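Local coordinates for protein putative NAD(P)H-flavin oxidoreductase (Streptococcus pyogenes serotype M1, PDB 2HAY) that binds flavin mononucleotide and is probably an NAD(P)H-dependent oxidoreductase of the nitroreductase family, at residues E124-K128 with E129-M133; A139-D142 with W143-Q147; M155-T158 with A159-G163; P168-G171 with F172-K176. All coordinates share one frame; numbering follows the deposited sequence. Where two conformers were deposited one is given.

All four contacts are local, each between neighbouring segments of one chain, and all reach the second subunit. Interaction 1 is partly buried and ends helix 116-130; interactions 2 and 3 are buried and share helix 137-162, on opposite sides of the chain's centre, while interaction 4, also buried, leads from strand 165-169 into helix 174-183. Met133 of interaction 1 packs on Ala139, Leu140 and Trp143 of interaction 2, and Met156 of interaction 3 lies against Pro168 of interaction 4. The chemistry changes with place: selenium-ring contacts and a salt bridge in 124-133, backbone bonds and an amide near flavin in 139-147, backbone bonds ending in a Schellman motif in 155-163, and N-H to flavin bonds with packed rings in 168-176.

Interaction 1 of 4, residues E124-K128 with E129-M133; sequences ESFQK and EDMDM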
loop_
_atom_site.group_PDB
_atom_site.type_symbol
_atom_site.label_atom_id
_atom_site.label_comp_id
_atom_site.label_asym_id
_atom_site.label_seq_id
_atom_site.Cartn_x
_atom_site.Cartn_y
_atom_site.Cartn_z
ATOM N N GLU B 124 -1.567 -20.785 9.147
ATOM C CA GLU B 124 -1.465 -21.884 8.189
ATOM C C GLU B 124 -2.660 -21.926 7.226
ATOM O O GLU B 124 -2.479 -21.933 6.016
ATOM C CB GLU B 124 -1.293 -23.247 8.889
ATOM C CG GLU B 124 -1.195 -24.409 7.881
ATOM C CD GLU B 124 -0.856 -25.746 8.507
ATOM O OE1 GLU B 124 -0.628 -25.790 9.738
ATOM O OE2 GLU B 124 -0.821 -26.769 7.766
ATOM N N SER B 125 -3.881 -21.969 7.764
ATOM C CA SER B 125 -5.058 -22.000 6.893
ATOM C C SER B 125 -5.184 -20.709 6.116
ATOM O O SER B 125 -5.640 -20.725 4.977
ATOM C CB SER B 125 -6.355 -22.317 7.650
ATOM O OG SER B 125 -6.605 -21.351 8.651
ATOM N N PHE B 126 -4.769 -19.603 6.730
ATOM C CA PHE B 126 -4.741 -18.306 6.063
ATOM C C PHE B 126 -3.871 -18.349 4.795
ATOM O O PHE B 126 -4.296 -17.886 3.738
ATOM C CB PHE B 126 -4.253 -17.210 7.014
ATOM C CG PHE B 126 -4.024 -15.868 6.349
ATOM C CD1 PHE B 126 -2.738 -15.320 6.267
ATOM C CD2 PHE B 126 -5.105 -15.138 5.818
ATOM C CE1 PHE B 126 -2.532 -14.053 5.660
ATOM C CE2 PHE B 126 -4.921 -13.893 5.209
ATOM C CZ PHE B 126 -3.649 -13.340 5.126
ATOM N N GLN B 127 -2.668 -18.910 4.889
ATOM C CA GLN B 127 -1.781 -18.995 3.715
ATOM C C GLN B 127 -2.146 -20.101 2.726
ATOM O O GLN B 127 -1.923 -19.958 1.534
ATOM C CB GLN B 127 -0.322 -19.140 4.145
ATOM C CG GLN B 127 0.240 -17.892 4.867
ATOM C CD GLN B 127 1.756 -17.912 4.961
ATOM O OE1 GLN B 127 2.380 -18.959 4.796
ATOM N NE2 GLN B 127 2.354 -16.757 5.216
ATOM N N LYS B 128 -2.697 -21.205 3.214
ATOM C CA LYS B 128 -3.024 -22.335 2.354
ATOM C C LYS B 128 -4.393 -22.176 1.687
ATOM O O LYS B 128 -4.546 -22.501 0.510
ATOM C CB LYS B 128 -2.995 -23.655 3.133
ATOM C CG LYS B 128 -1.628 -24.100 3.581
ATOM C CD LYS B 128 -1.635 -25.533 4.109
ATOM C CE LYS B 128 -0.186 -26.033 4.190
ATOM N NZ LYS B 128 -0.034 -27.149 5.154
ATOM N N GLU B 129 -5.359 -21.635 2.428
ATOM C CA GLU B 129 -6.754 -21.628 1.983
ATOM C C GLU B 129 -7.320 -20.237 1.654
ATOM O O GLU B 129 -7.893 -20.054 0.584
ATOM C CB GLU B 129 -7.626 -22.399 2.983
ATOM C CG GLU B 129 -7.239 -23.894 3.059
ATOM C CD GLU B 129 -7.196 -24.436 4.477
ATOM O OE1 GLU B 129 -8.228 -24.303 5.183
ATOM O OE2 GLU B 129 -6.131 -24.996 4.874
ATOM N N ASP B 130 -7.132 -19.265 2.548
ATOM C CA ASP B 130 -7.628 -17.880 2.346
ATOM C C ASP B 130 -6.928 -17.157 1.208
ATOM O O ASP B 130 -7.585 -16.583 0.358
ATOM C CB ASP B 130 -7.542 -17.049 3.628
ATOM C CG ASP B 130 -8.341 -17.652 4.750
ATOM O OD1 ASP B 130 -9.237 -18.436 4.452
ATOM O OD2 ASP B 130 -8.076 -17.365 5.929
HETATM N N MSE B 131 -5.595 -17.228 1.186
HETATM C CA MSE B 131 -4.774 -16.496 0.203
HETATM C C MSE B 131 -4.094 -17.396 -0.835
HETATM O O MSE B 131 -3.521 -16.891 -1.801
HETATM C CB MSE B 131 -3.709 -15.656 0.917
HETATM C CG MSE B 131 -4.270 -14.490 1.741
HETATM SE SE MSE B 131 -3.351 -12.800 1.359
HETATM C CE MSE B 131 -4.082 -12.758 -0.427
ATOM N N ASP B 132 -4.154 -18.717 -0.625
ATOM C CA ASP B 132 -3.604 -19.702 -1.574
ATOM C C ASP B 132 -2.146 -19.395 -1.968
ATOM O O ASP B 132 -1.840 -19.169 -3.143
ATOM C CB ASP B 132 -4.522 -19.795 -2.813
ATOM C CG ASP B 132 -4.148 -20.945 -3.758
ATOM O OD1 ASP B 132 -3.686 -22.008 -3.284
ATOM O OD2 ASP B 132 -4.337 -20.775 -4.983
HETATM N N MSE B 133 -1.244 -19.364 -0.981
HETATM C CA MSE B 133 0.127 -18.928 -1.224
HETATM C C MSE B 133 1.204 -19.653 -0.384
HETATM O O MSE B 133 2.369 -19.453 -0.610
HETATM C CB MSE B 133 0.244 -17.401 -1.029
HETATM C CG MSE B 133 -0.088 -16.950 0.391
HETATM SE SE MSE B 133 0.168 -15.027 0.657
HETATM C CE MSE B 133 -0.058 -14.965 2.549
HETATM O O HOH W 1 -8.445 -19.609 7.591
#
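Phe126 and Gln127 meet Met131 and Met133 in a helix-end contact, where helix 116-130 finishes in a wide turn at the subunit interface. The helical ladder first loosens at Ser125 O, which accepts from both Glu129 N (2.7 Å) and Asp130 N (3.2 Å), the mark of the pi-type turn at 126-128. Met131 N then bonds to Phe126 O, and Met133 N to Gln127 O at 2.7 Å, almost straight at 174°. Between these two steps Asp132 takes a positive phi, which turns the chain out of the helix. The selenium of selenomethionine Met131 makes an oblique Met-aromatic contact with Phe126, 4.8 Å from SE to the ring centroid, and Met131 CG lies 3.6 Å from Phe126 CE2, the two side chains running side by side. At the edge of the same ring, in its plane, sits Asp130 OD2, 3.7 Å from CD2. That oxygen accepts from Trp73 NE1 of the second subunit and from a water shared with Ser125 OG. The extended Met133 carries CE to 3.7 Å from Gln127 CG, while the amide of Gln127 bonds to Ala94 O. One turn apart, Lys128 NZ forms a salt bridge with Glu124 OE2 and also bonds to Tyr96 OH.

Interaction 2 of 4, residues A139-D142 with W143-Q147; sequences ALFD and WTAKQ. With FMN (flavin mononucleotide), chain F.
Trp143 N, Thr144 N, Ala145 N and Lys146 N donate in turn to Ala139 O, Leu140 O, Phe141 O and Asp142 O, the regular i to i+4 ladder of an alpha helix; the step from Ala145 N to Phe141 O measures 2.8 Å. Among polar side chains, Thr144 OG1 lies 3.0 Å from Phe141 O, but its one proton can also reach Glu91 O. Gln147 folds back at chi2 (-49°), so that NE2 gives Trp143 O a 3.0 Å bond, at 168° and close to the plane of the amide. NE2 also bonds to Glu170 OE1 of the second subunit and OE1 accepts from Ser48 N, which together fix the amide's rotation; Gln147 OE1 merely touches the FMN methyl C7M, at 3.2 Å. Apolar and ring contacts are fewer: Ala145 CB sits over one face of Phe141, 4.2 Å from CE2, and Leu140 O lies in the plane of the Trp143 indole at its edge. Charges pair across the dimer, Asp142 OD1 with Lys146 NZ of the second subunit and the reverse. Helix 137-162 thus runs along the interface, with Leu140 and Trp143 against helix 116-130 and Phe141 and Thr144 against Ala90 of strand 84-91.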
loop_
_atom_site.group_PDB
_atom_site.type_symbol
_atom_site.label_atom_id
_atom_site.label_comp_id
_atom_site.label_asym_id
_atom_site.label_seq_id
_atom_site.Cartn_x
_atom_site.Cartn_y
_atom_site.Cartn_z
ATOM N N ALA B 139 4.294 -15.612 -4.705
ATOM C CA ALA B 139 3.077 -15.076 -4.080
ATOM C C ALA B 139 3.360 -14.579 -2.655
ATOM O O ALA B 139 2.853 -13.563 -2.230
ATOM C CB ALA B 139 1.917 -16.118 -4.089
ATOM N N LEU B 140 4.187 -15.309 -1.931
ATOM C CA LEU B 140 4.519 -14.965 -0.554
ATOM C C LEU B 140 5.303 -13.675 -0.498
ATOM O O LEU B 140 5.110 -12.850 0.396
ATOM C CB LEU B 140 5.372 -16.087 0.015
ATOM C CG LEU B 140 4.906 -17.035 1.129
ATOM C CD1 LEU B 140 3.454 -16.977 1.463
ATOM C CD2 LEU B 140 5.410 -18.426 0.921
ATOM N N PHE B 141 6.220 -13.519 -1.448
ATOM C CA PHE B 141 6.995 -12.305 -1.566
ATOM C C PHE B 141 6.091 -11.149 -1.922
ATOM O O PHE B 141 6.219 -10.047 -1.349
ATOM C CB PHE B 141 8.138 -12.431 -2.601
ATOM C CG PHE B 141 8.848 -11.133 -2.820
ATOM C CD1 PHE B 141 9.743 -10.646 -1.848
ATOM C CD2 PHE B 141 8.544 -10.337 -3.930
ATOM C CE1 PHE B 141 10.338 -9.431 -1.982
ATOM C CE2 PHE B 141 9.160 -9.082 -4.088
ATOM C CZ PHE B 141 10.072 -8.634 -3.111
ATOM N N ASP B 142 5.194 -11.372 -2.889
ATOM C CA ASP B 142 4.286 -10.315 -3.337
ATOM C C ASP B 142 3.365 -9.915 -2.180
ATOM O O ASP B 142 3.022 -8.745 -2.031
ATOM C CB ASP B 142 3.525 -10.739 -4.598
ATOM C CG ASP B 142 4.331 -10.502 -5.881
ATOM O OD1 ASP B 142 5.219 -9.624 -5.898
ATOM O OD2 ASP B 142 4.064 -11.161 -6.905
ATOM N N TRP B 143 3.044 -10.870 -1.306
ATOM C CA TRP B 143 2.300 -10.552 -0.110
ATOM C C TRP B 143 3.023 -9.636 0.879
ATOM O O TRP B 143 2.434 -8.654 1.364
ATOM C CB TRP B 143 1.845 -11.834 0.567
ATOM C CG TRP B 143 1.181 -11.640 1.880
ATOM C CD1 TRP B 143 -0.019 -11.016 2.120
ATOM C CD2 TRP B 143 1.668 -12.088 3.156
ATOM N NE1 TRP B 143 -0.323 -11.075 3.462
ATOM C CE2 TRP B 143 0.692 -11.719 4.126
ATOM C CE3 TRP B 143 2.816 -12.783 3.569
ATOM C CZ2 TRP B 143 0.841 -12.005 5.503
ATOM C CZ3 TRP B 143 2.965 -13.073 4.935
ATOM C CH2 TRP B 143 1.974 -12.676 5.887
ATOM N N THR B 144 4.285 -9.920 1.196
ATOM C CA THR B 144 5.031 -8.964 2.018
ATOM C C THR B 144 5.280 -7.639 1.303
ATOM O O THR B 144 5.246 -6.555 1.942
ATOM C CB THR B 144 6.364 -9.544 2.565
ATOM O OG1 THR B 144 7.179 -9.954 1.459
ATOM C CG2 THR B 144 6.078 -10.750 3.437
ATOM N N ALA B 145 5.550 -7.718 -0.012
ATOM C CA ALA B 145 5.708 -6.512 -0.826
ATOM C C ALA B 145 4.448 -5.626 -0.745
ATOM O O ALA B 145 4.568 -4.385 -0.627
ATOM C CB ALA B 145 6.087 -6.847 -2.269
ATOM N N LYS B 146 3.254 -6.240 -0.733
ATOM C CA LYS B 146 1.996 -5.471 -0.572
ATOM C C LYS B 146 2.004 -4.637 0.683
ATOM O O LYS B 146 1.566 -3.474 0.654
ATOM C CB LYS B 146 0.767 -6.359 -0.528
ATOM C CG LYS B 146 0.372 -6.979 -1.857
ATOM C CD LYS B 146 -0.746 -7.974 -1.690
ATOM C CE LYS B 146 -1.017 -8.665 -3.004
ATOM N NZ LYS B 146 -2.079 -9.707 -2.866
ATOM N N GLN B 147 2.467 -5.220 1.799
ATOM C CA GLN B 147 2.503 -4.468 3.067
ATOM C C GLN B 147 3.317 -3.170 2.950
ATOM O O GLN B 147 2.957 -2.131 3.524
ATOM C CB GLN B 147 3.008 -5.320 4.250
ATOM C CG GLN B 147 2.415 -6.762 4.358
ATOM C CD GLN B 147 0.919 -6.806 4.259
ATOM O OE1 GLN B 147 0.209 -6.179 5.045
ATOM N NE2 GLN B 147 0.422 -7.560 3.284
HETATM N N1 FMN F . -6.466 -7.091 12.112
HETATM C C2 FMN F . -7.534 -7.969 12.268
HETATM O O2 FMN F . -8.117 -8.094 13.357
HETATM N N3 FMN F . -7.968 -8.742 11.208
HETATM C C4 FMN F . -7.363 -8.694 9.961
HETATM O O4 FMN F . -7.388 -9.711 9.252
HETATM C C4A FMN F . -6.289 -7.801 9.783
HETATM N N5 FMN F . -5.656 -7.738 8.527
HETATM C C5A FMN F . -4.610 -6.842 8.289
HETATM C C6 FMN F . -4.041 -6.761 7.023
HETATM C C7 FMN F . -2.991 -5.885 6.758
HETATM C C7M FMN F . -2.846 -5.397 5.331
HETATM C C8 FMN F . -2.512 -5.079 7.811
HETATM C C8M FMN F . -1.870 -3.772 7.461
HETATM C C9 FMN F . -3.081 -5.169 9.091
HETATM C C9A FMN F . -4.146 -6.038 9.341
HETATM N N10 FMN F . -4.762 -6.111 10.616
HETATM C C10 FMN F . -5.839 -6.989 10.855
HETATM C "C1'" FMN F . -4.104 -5.413 11.773
HETATM C "C2'" FMN F . -2.751 -6.024 12.183
HETATM O "O2'" FMN F . -2.926 -7.211 12.944
HETATM C "C3'" FMN F . -2.007 -4.955 12.987
HETATM O "O3'" FMN F . -1.727 -3.915 12.083
HETATM C "C4'" FMN F . -0.709 -5.374 13.697
HETATM O "O4'" FMN F . -0.964 -6.268 14.767
HETATM C "C5'" FMN F . 0.045 -4.122 14.185
HETATM O "O5'" FMN F . -0.606 -3.464 15.273
HETATM P P FMN F . -1.331 -2.011 15.211
HETATM O O1P FMN F . -2.563 -2.071 16.072
HETATM O O2P FMN F . -1.712 -1.582 13.821
HETATM O O3P FMN F . -0.421 -0.980 15.770
#

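Interaction 3 of 4, residues M155-T158 with A159-G163; sequences MMMT and AALLG
Ala159 N donates to Met155 O, Ala160 N to Met156 O and Leu161 N to Met157 O as the last turns of helix 137-162 run into a Schellman motif at Gly163. The bond from Ala159 N to Met155 O is nearly straight, 2.8 Å at 174°. Order slackens at the end: Leu162 N reaches Thr158 O only weakly, at 3.1 Å and 134°, and Gly163 N turns back to Ala160 O (2.9 Å) with a positive phi that ends the helix. The close-packed part, from Met155 to Ala160, is buried and built from small residues and selenomethionines. Ala159 CB lies 3.4 Å from Met155 O and packs on Thr166 of strand 165-169. Met155 leans on Ile38 and Ala42 of helix 32-43, and Met156 continues toward strands 165-169 and 192-201 and touches Pro46 of the second subunit. The Thr158 side chain packs on Leu37 and Ala41 of helix 32-43, while its OG1 bonds back to Asn154 O of its own helix. Leu161 is intermediate: partly exposed, it still packs on Gln11 and Ala15 of helix 6-18 and meets Leu161 of the second subunit. Met157 was modelled in two conformers, so its approach to Leu161 is doubtful in detail. The looser end is at Leu162 and Gly163, both partly exposed. Leu162, with CG placed anti to its carbonyl carbon (chi1 -74°), brings that CG to 3.4 Å from Thr158 O, the oxygen its own N meets weakly.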
loop_
_atom_site.group_PDB
_atom_site.type_symbol
_atom_site.label_atom_id
_atom_site.label_comp_id
_atom_site.label_asym_id
_atom_site.label_seq_id
_atom_site.Cartn_x
_atom_site.Cartn_y
_atom_site.Cartn_z
HETATM N N MSE B 155 4.322 7.230 4.182
HETATM C CA MSE B 155 5.466 8.111 3.928
HETATM C C MSE B 155 5.113 9.312 3.051
HETATM O O MSE B 155 5.472 10.433 3.372
HETATM C CB MSE B 155 6.630 7.327 3.321
HETATM C CG MSE B 155 7.335 6.492 4.365
HETATM SE SE MSE B 155 9.065 5.872 3.759
HETATM C CE MSE B 155 8.504 4.490 2.545
HETATM N N MSE B 156 4.429 9.050 1.943
HETATM C CA MSE B 156 4.034 10.076 0.988
HETATM C C MSE B 156 3.042 11.087 1.541
HETATM O O MSE B 156 3.134 12.254 1.191
HETATM C CB MSE B 156 3.461 9.453 -0.274
HETATM C CG MSE B 156 4.535 8.762 -1.148
HETATM SE SE MSE B 156 3.775 8.316 -2.877
HETATM C CE MSE B 156 2.541 6.964 -2.259
HETATM N N MSE B 157 2.104 10.640 2.381
HETATM C CA MSE B 157 1.165 11.551 3.055
HETATM C C MSE B 157 1.873 12.436 4.084
HETATM O O MSE B 157 1.643 13.655 4.139
HETATM C CB MSE B 157 -0.001 10.793 3.716
HETATM C CG MSE B 157 -1.018 11.718 4.407
HETATM SE SE MSE B 157 -1.821 13.013 3.174
HETATM C CE MSE B 157 -3.033 11.758 2.319
ATOM N N THR B 158 2.722 11.811 4.893
ATOM C CA THR B 158 3.582 12.525 5.831
ATOM C C THR B 158 4.448 13.559 5.098
ATOM O O THR B 158 4.423 14.711 5.465
ATOM C CB THR B 158 4.444 11.531 6.637
ATOM O OG1 THR B 158 3.568 10.611 7.297
ATOM C CG2 THR B 158 5.301 12.259 7.700
ATOM N N ALA B 159 5.165 13.154 4.037
ATOM C CA ALA B 159 5.876 14.108 3.183
ATOM C C ALA B 159 4.977 15.247 2.683
ATOM O O ALA B 159 5.352 16.397 2.761
ATOM C CB ALA B 159 6.558 13.389 1.992
ATOM N N ALA B 160 3.781 14.921 2.195
ATOM C CA ALA B 160 2.890 15.921 1.631
ATOM C C ALA B 160 2.480 16.976 2.671
ATOM O O ALA B 160 2.517 18.161 2.383
ATOM C CB ALA B 160 1.665 15.264 1.023
ATOM N N LEU B 161 2.135 16.521 3.877
ATOM C CA LEU B 161 1.784 17.379 5.014
ATOM C C LEU B 161 2.946 18.287 5.439
ATOM O O LEU B 161 2.742 19.376 5.986
ATOM C CB LEU B 161 1.313 16.530 6.197
ATOM C CG LEU B 161 -0.061 15.898 6.041
ATOM C CD1 LEU B 161 -0.210 14.673 6.968
ATOM C CD2 LEU B 161 -1.224 16.888 6.276
ATOM N N LEU B 162 4.155 17.832 5.135
ATOM C CA LEU B 162 5.364 18.560 5.413
ATOM C C LEU B 162 5.774 19.486 4.252
ATOM O O LEU B 162 6.682 20.295 4.397
ATOM C CB LEU B 162 6.473 17.550 5.730
ATOM C CG LEU B 162 6.395 16.878 7.110
ATOM C CD1 LEU B 162 7.551 15.883 7.227
ATOM C CD2 LEU B 162 6.436 17.923 8.269
ATOM N N GLY B 163 5.093 19.384 3.117
ATOM C CA GLY B 163 5.471 20.156 1.924
ATOM C C GLY B 163 6.590 19.532 1.123
ATOM O O GLY B 163 7.167 20.170 0.260
#

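Interaction 4 of 4, residues P168-G171 with F172-K176; sequences PIEG and FHYDK. With FMN (flavin mononucleotide), chain I.
An inverse gamma turn centred on Gly171 links strand 165-169 to helix 174-183 at the flavin site, Phe172 N bonding weakly to Glu170 O at 3.0 Å. The turn presents two backbone amides to the isoalloxazine: Glu170 N donates to flavin N5 (3.1 Å) and Gly171 N to O4 (2.9 Å), so two N-H groups hold the N5/O4 edge of the ring in place and would probably polarise it. Pro168 adds CG against the dimethylbenzene end, and Ile169 CG2 lies by O4. The carboxylate of Glu170 is hydrogen-bonded to Tyr149 OH and, across the dimer, to Ser48 OG, Trp143 NE1 and Gln147 NE2 of the second subunit. Beyond the turn, two rings pack on backbone carbonyls by their edges. Ile169 O lies in the plane of Phe172, near CE1, and Glu170 O in that of Tyr174, 3.3 Å from CE1. With chi1 at 59°, Phe172 carries its ring back beside Gly171; its CE2 lies over the centre of the Tyr174 ring, whereas Tyr174 CE1 stands above the Phe172 ring offset toward the rim. Tyr174 OH goes on to Ala195 O of strand 192-201. His173 is the N-cap of helix 174-183: Lys176 N donates to His173 ND1 at 3.2 Å, with an N-H...N angle of 166°, and Lys176 CE sits over the centre of the imidazole, 3.8 Å above its plane.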
loop_
_atom_site.group_PDB
_atom_site.type_symbol
_atom_site.label_atom_id
_atom_site.label_comp_id
_atom_site.label_asym_id
_atom_site.label_seq_id
_atom_site.Cartn_x
_atom_site.Cartn_y
_atom_site.Cartn_z
ATOM N N PRO B 168 6.636 7.740 -6.176
ATOM C CA PRO B 168 6.727 6.302 -5.929
ATOM C C PRO B 168 7.226 5.651 -7.219
ATOM O O PRO B 168 6.768 6.034 -8.287
ATOM C CB PRO B 168 5.283 5.905 -5.585
ATOM C CG PRO B 168 4.413 6.965 -6.215
ATOM C CD PRO B 168 5.285 8.153 -6.615
ATOM N N ILE B 169 8.184 4.729 -7.130
ATOM C CA ILE B 169 8.851 4.207 -8.320
ATOM C C ILE B 169 8.818 2.655 -8.407
ATOM O O ILE B 169 9.221 1.969 -7.464
ATOM C CB ILE B 169 10.326 4.773 -8.429
ATOM C CG1 ILE B 169 10.328 6.325 -8.477
ATOM C CG2 ILE B 169 11.020 4.243 -9.659
ATOM C CD1 ILE B 169 11.647 6.998 -8.046
ATOM N N GLU B 170 8.309 2.140 -9.531
ATOM C CA GLU B 170 8.384 0.716 -9.883
ATOM C C GLU B 170 9.099 0.491 -11.207
ATOM O O GLU B 170 9.291 -0.658 -11.596
ATOM C CB GLU B 170 6.976 0.102 -10.026
ATOM C CG GLU B 170 6.224 -0.147 -8.749
ATOM C CD GLU B 170 4.869 -0.785 -8.989
ATOM O OE1 GLU B 170 4.426 -0.834 -10.156
ATOM O OE2 GLU B 170 4.231 -1.243 -8.013
ATOM N N GLY B 171 9.466 1.579 -11.896
ATOM C CA GLY B 171 9.981 1.542 -13.254
ATOM C C GLY B 171 11.472 1.251 -13.280
ATOM O O GLY B 171 12.279 2.131 -13.576
ATOM N N PHE B 172 11.827 0.011 -12.957
ATOM C CA PHE B 172 13.213 -0.446 -12.988
ATOM C C PHE B 172 13.226 -1.959 -13.106
ATOM O O PHE B 172 12.201 -2.609 -12.843
ATOM C CB PHE B 172 14.006 0.022 -11.765
ATOM C CG PHE B 172 13.452 -0.442 -10.453
ATOM C CD1 PHE B 172 12.580 0.359 -9.728
ATOM C CD2 PHE B 172 13.807 -1.664 -9.930
ATOM C CE1 PHE B 172 12.063 -0.064 -8.495
ATOM C CE2 PHE B 172 13.296 -2.089 -8.699
ATOM C CZ PHE B 172 12.421 -1.288 -8.000
ATOM N N HIS B 173 14.371 -2.509 -13.542
ATOM C CA HIS B 173 14.529 -3.955 -13.675
ATOM C C HIS B 173 14.826 -4.524 -12.301
ATOM O O HIS B 173 15.941 -4.383 -11.778
ATOM C CB HIS B 173 15.681 -4.286 -14.647
ATOM C CG HIS B 173 15.651 -5.688 -15.170
ATOM N ND1 HIS B 173 16.014 -6.774 -14.405
ATOM C CD2 HIS B 173 15.284 -6.181 -16.377
ATOM C CE1 HIS B 173 15.897 -7.877 -15.125
ATOM N NE2 HIS B 173 15.458 -7.544 -16.327
ATOM N N TYR B 174 13.819 -5.171 -11.720
ATOM C CA TYR B 174 13.913 -5.672 -10.346
ATOM C C TYR B 174 15.098 -6.623 -10.155
ATOM O O TYR B 174 15.905 -6.422 -9.258
ATOM C CB TYR B 174 12.574 -6.295 -9.916
ATOM C CG TYR B 174 11.586 -5.263 -9.422
ATOM C CD1 TYR B 174 11.100 -4.257 -10.264
ATOM C CD2 TYR B 174 11.160 -5.264 -8.101
ATOM C CE1 TYR B 174 10.201 -3.280 -9.795
ATOM C CE2 TYR B 174 10.258 -4.310 -7.632
ATOM C CZ TYR B 174 9.793 -3.326 -8.481
ATOM O OH TYR B 174 8.907 -2.381 -8.003
ATOM N N ASP B 175 15.244 -7.629 -11.021
ATOM C CA ASP B 175 16.338 -8.588 -10.881
ATOM C C ASP B 175 17.710 -7.895 -10.900
ATOM O O ASP B 175 18.561 -8.145 -10.029
ATOM C CB ASP B 175 16.244 -9.649 -11.991
ATOM C CG ASP B 175 17.423 -10.616 -12.006
ATOM O OD1 ASP B 175 17.358 -11.618 -11.281
ATOM O OD2 ASP B 175 18.380 -10.386 -12.791
ATOM N N LYS B 176 17.919 -7.036 -11.897
ATOM C CA LYS B 176 19.151 -6.294 -12.019
ATOM C C LYS B 176 19.450 -5.388 -10.814
ATOM O O LYS B 176 20.579 -5.334 -10.351
ATOM C CB LYS B 176 19.158 -5.481 -13.318
ATOM C CG LYS B 176 19.286 -6.364 -14.552
ATOM C CD LYS B 176 19.298 -5.550 -15.844
ATOM C CE LYS B 176 19.128 -6.443 -17.116
ATOM N NZ LYS B 176 18.543 -5.598 -18.251
HETATM N N1 FMN I . 6.350 7.740 -12.105
HETATM C C2 FMN I . 7.529 7.668 -12.864
HETATM O O2 FMN I . 7.894 8.628 -13.585
HETATM N N3 FMN I . 8.316 6.511 -12.806
HETATM C C4 FMN I . 7.949 5.408 -12.040
HETATM O O4 FMN I . 8.547 4.326 -12.105
HETATM C C4A FMN I . 6.771 5.461 -11.290
HETATM N N5 FMN I . 6.420 4.349 -10.525
HETATM C C5A FMN I . 5.262 4.365 -9.752
HETATM C C6 FMN I . 4.945 3.248 -8.976
HETATM C C7 FMN I . 3.793 3.249 -8.199
HETATM C C7M FMN I . 3.612 2.141 -7.197
HETATM C C8 FMN I . 2.945 4.377 -8.193
HETATM C C8M FMN I . 1.964 4.558 -7.079
HETATM C C9 FMN I . 3.267 5.501 -8.975
HETATM C C9A FMN I . 4.440 5.504 -9.761
HETATM N N10 FMN I . 4.810 6.627 -10.544
HETATM C C10 FMN I . 5.973 6.622 -11.315
HETATM C "C1'" FMN I . 3.981 7.856 -10.554
HETATM C "C2'" FMN I . 2.714 7.649 -11.399
HETATM O "O2'" FMN I . 2.969 7.883 -12.776
HETATM C "C3'" FMN I . 1.626 8.609 -10.903
HETATM O "O3'" FMN I . 1.373 8.387 -9.535
HETATM C "C4'" FMN I . 0.308 8.537 -11.666
HETATM O "O4'" FMN I . 0.587 8.775 -13.036
HETATM C "C5'" FMN I . -0.703 9.555 -11.098
HETATM O "O5'" FMN I . -0.251 10.916 -11.156
HETATM P P FMN I . 0.027 11.825 -9.849
HETATM O O1P FMN I . 0.905 12.980 -10.240
HETATM O O2P FMN I . 0.655 10.993 -8.761
HETATM O O3P FMN I . -1.207 12.380 -9.242
#